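Local structure of tRNA delta(2)-isopentenylpyrophosphate transferase (Staphylococcus epidermidis ATCC 12228, 3D3Q) at residues N32-S37 and G61-M66. The protein probably transfers a dimethylallyl group from dimethylallyl diphosphate to adenine 37 of tRNAs that read codons beginning with uridine. Numbering follows the deposited sequence.
Sequences NGEIIS and GIPHYM
Glu34 and Tyr65 are brought together by first torsions that set each CG anti to its own carbonyl carbon (chi1 -51° and -54°), and the glutamate then runs on extended (chi2 -177°) to the far end of the phenol. There Tyr65 OH donates a hydrogen bond to Glu34 OE1 (2.9 Å), reaching it from above the carboxylate plane, while OE1 itself sits at the ring edge. The glutamate passes Pro63 at about a right angle, with Pro63 CG 3.4 Å from Glu34 OE2. Between the backbones runs a parallel ladder: Ile35 N to Pro63 O, Tyr65 N to Ile35 O (3.0 Å) and Ser37 N to Tyr65 O (2.9 Å), so that Ile35 is gripped through both its N-H and its carbonyl. On the sheet face of Ile35 and His64 the two side chains lie alongside, pointing the same way; Ile35 CB stands over the centre of the imidazole, 4.1 Å from its centroid, in a CH-pi contact, and Ile62 CG2 packs against Ile35 CG1. Helix 20-30, which begins at the end of the predicted P-loop, backs Ile35 and Ile62. On the other face, Ile36 presents CG1 to Tyr65 CD1 and CG2 to selenomethionine Met66 CG (3.6 Å); helix 78-94 packs there, and its Tyr88 stacks on Tyr65. The short strand 64-65 thus forms one margin of the parallel sheet of this P-loop NTPase-like fold, paired with strand 33-37, whose other side carries strand 98-102. Glu34 OE1 also forms a salt bridge with Arg95, and this cation together with the phenol would be expected to favour a charged carboxylate.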
ATOM      1  N   ASN A  32      -3.524 -21.923  -4.511  1.00 47.84           N
ATOM      2  CA  ASN A  32      -2.316 -22.493  -3.894  1.00 49.84           C
ATOM      3  C   ASN A  32      -1.070 -21.668  -4.194  1.00 49.50           C
ATOM      4  O   ASN A  32      -0.174 -22.083  -4.936  1.00 50.98           O
ATOM      5  CB  ASN A  32      -2.109 -23.962  -4.318  1.00 51.79           C
ATOM      6  CG  ASN A  32      -1.626 -24.098  -5.753  1.00 54.42           C
ATOM      7  OD1 ASN A  32      -2.159 -23.448  -6.659  1.00 56.40           O
ATOM      8  ND2 ASN A  32      -0.627 -24.952  -5.974  1.00 55.03           N
ATOM      9  N   GLY A  33      -1.039 -20.475  -3.611  1.00 47.07           N
ATOM     10  CA  GLY A  33       0.093 -19.596  -3.795  1.00 44.42           C
ATOM     11  C   GLY A  33       0.817 -19.407  -2.477  1.00 42.58           C
ATOM     12  O   GLY A  33       0.500 -20.057  -1.483  1.00 41.73           O
ATOM     13  N   GLU A  34       1.808 -18.524  -2.478  1.00 41.54           N
ATOM     14  CA  GLU A  34       2.570 -18.226  -1.281  1.00 39.53           C
ATOM     15  C   GLU A  34       2.726 -16.719  -1.236  1.00 38.04           C
ATOM     16  O   GLU A  34       2.818 -16.054  -2.271  1.00 36.36           O
ATOM     17  CB  GLU A  34       3.922 -18.921  -1.317  1.00 39.38           C
ATOM     18  CG  GLU A  34       3.800 -20.399  -1.627  1.00 40.36           C
ATOM     19  CD  GLU A  34       5.130 -21.113  -1.598  1.00 41.95           C
ATOM     20  OE1 GLU A  34       6.147 -20.482  -1.979  1.00 43.40           O
ATOM     21  OE2 GLU A  34       5.168 -22.310  -1.216  1.00 40.07           O
ATOM     22  N   ILE A  35       2.764 -16.187  -0.025  1.00 37.64           N
ATOM     23  CA  ILE A  35       2.829 -14.752   0.175  1.00 37.78           C
ATOM     24  C   ILE A  35       4.192 -14.213   0.556  1.00 37.21           C
ATOM     25  O   ILE A  35       4.909 -14.813   1.342  1.00 37.93           O
ATOM     26  CB  ILE A  35       1.820 -14.333   1.275  1.00 37.03           C
ATOM     27  CG1 ILE A  35       0.435 -14.861   0.921  1.00 36.19           C
ATOM     28  CG2 ILE A  35       1.789 -12.828   1.421  1.00 37.14           C
ATOM     29  CD1 ILE A  35      -0.593 -14.554   1.926  1.00 35.95           C
ATOM     30  N   ILE A  36       4.530 -13.059   0.000  1.00 37.04           N
ATOM     31  CA  ILE A  36       5.777 -12.394   0.324  1.00 36.12           C
ATOM     32  C   ILE A  36       5.380 -11.091   1.032  1.00 37.69           C
ATOM     33  O   ILE A  36       4.736 -10.232   0.437  1.00 38.12           O
ATOM     34  CB  ILE A  36       6.576 -12.062  -0.942  1.00 33.73           C
ATOM     35  CG1 ILE A  36       7.030 -13.352  -1.620  1.00 31.77           C
ATOM     36  CG2 ILE A  36       7.756 -11.191  -0.595  1.00 31.97           C
ATOM     37  CD1 ILE A  36       7.657 -13.139  -2.973  1.00 26.96           C
ATOM     38  N   SER A  37       5.742 -10.955   2.303  1.00 37.83           N
ATOM     39  CA  SER A  37       5.405  -9.754   3.050  1.00 37.74           C
ATOM     40  C   SER A  37       6.044  -8.518   2.406  1.00 37.95           C
ATOM     41  O   SER A  37       7.247  -8.494   2.147  1.00 37.35           O
ATOM     42  CB  SER A  37       5.860  -9.916   4.500  1.00 36.72           C
ATOM     43  OG  SER A  37       5.957  -8.669   5.151  1.00 36.77           O
ATOM     44  N   GLY A  61      -1.339 -22.077   7.352  1.00 48.05           N
ATOM     45  CA  GLY A  61      -0.598 -22.998   6.516  1.00 46.22           C
ATOM     46  C   GLY A  61       0.124 -22.336   5.363  1.00 45.02           C
ATOM     47  O   GLY A  61       1.206 -22.771   4.973  1.00 46.21           O
ATOM     48  N   ILE A  62      -0.460 -21.288   4.798  1.00 43.60           N
ATOM     49  CA  ILE A  62       0.187 -20.602   3.693  1.00 41.23           C
ATOM     50  C   ILE A  62       1.551 -20.073   4.129  1.00 40.65           C
ATOM     51  O   ILE A  62       1.660 -19.319   5.090  1.00 41.62           O
ATOM     52  CB  ILE A  62      -0.641 -19.410   3.222  1.00 40.73           C
ATOM     53  CG1 ILE A  62      -2.046 -19.869   2.811  1.00 38.20           C
ATOM     54  CG2 ILE A  62       0.107 -18.695   2.105  1.00 41.74           C
ATOM     55  CD1 ILE A  62      -2.070 -20.831   1.656  1.00 36.15           C
ATOM     56  N   PRO A  63       2.614 -20.461   3.424  1.00 40.13           N
ATOM     57  CA  PRO A  63       3.964 -20.000   3.769  1.00 40.32           C
ATOM     58  C   PRO A  63       4.221 -18.516   3.480  1.00 39.75           C
ATOM     59  O   PRO A  63       3.933 -18.038   2.385  1.00 39.18           O
ATOM     60  CB  PRO A  63       4.860 -20.918   2.933  1.00 40.21           C
ATOM     61  CG  PRO A  63       4.017 -21.211   1.733  1.00 39.66           C
ATOM     62  CD  PRO A  63       2.665 -21.470   2.351  1.00 40.22           C
ATOM     63  N   HIS A  64       4.760 -17.794   4.465  1.00 39.80           N
ATOM     64  CA  HIS A  64       5.059 -16.371   4.302  1.00 40.76           C
ATOM     65  C   HIS A  64       6.578 -16.074   4.329  1.00 42.95           C
ATOM     66  O   HIS A  64       7.336 -16.691   5.080  1.00 41.97           O
ATOM     67  CB  HIS A  64       4.347 -15.532   5.382  1.00 37.92           C
ATOM     68  CG  HIS A  64       2.853 -15.506   5.259  1.00 36.17           C
ATOM     69  ND1 HIS A  64       2.089 -14.460   5.731  1.00 36.89           N
ATOM     70  CD2 HIS A  64       1.974 -16.404   4.749  1.00 35.64           C
ATOM     71  CE1 HIS A  64       0.810 -14.710   5.516  1.00 35.10           C
ATOM     72  NE2 HIS A  64       0.714 -15.884   4.920  1.00 33.58           N
ATOM     73  N   TYR A  65       7.012 -15.131   3.491  1.00 44.46           N
ATOM     74  CA  TYR A  65       8.416 -14.751   3.419  1.00 46.92           C
ATOM     75  C   TYR A  65       8.589 -13.293   3.787  1.00 48.79           C
ATOM     76  O   TYR A  65       7.612 -12.537   3.815  1.00 48.51           O
ATOM     77  CB  TYR A  65       8.973 -14.977   2.014  1.00 46.24           C
ATOM     78  CG  TYR A  65       8.752 -16.376   1.507  1.00 46.04           C
ATOM     79  CD1 TYR A  65       7.704 -16.660   0.640  1.00 45.12           C
ATOM     80  CD2 TYR A  65       9.581 -17.430   1.914  1.00 46.83           C
ATOM     81  CE1 TYR A  65       7.484 -17.960   0.184  1.00 45.27           C
ATOM     82  CE2 TYR A  65       9.368 -18.737   1.469  1.00 44.91           C
ATOM     83  CZ  TYR A  65       8.325 -18.994   0.602  1.00 44.46           C
ATOM     84  OH  TYR A  65       8.141 -20.268   0.130  1.00 42.99           O
HETATM   85  N   MSE A  66       9.832 -12.904   4.068  1.00 50.14           N
HETATM   86  CA  MSE A  66      10.139 -11.529   4.442  1.00 52.49           C
HETATM   87  C   MSE A  66       9.614 -11.148   5.832  1.00 51.53           C
HETATM   88  O   MSE A  66       9.357  -9.973   6.098  1.00 50.60           O
HETATM   89  CB  MSE A  66       9.546 -10.576   3.408  1.00 57.56           C
HETATM   90  CG  MSE A  66      10.129 -10.724   2.007  1.00 65.45           C
HETATM   91 SE   MSE A  66      11.982 -10.132   1.860  1.00 71.33          SE
HETATM   92  CE  MSE A  66      11.676  -8.231   2.146  1.00 69.78           C
TER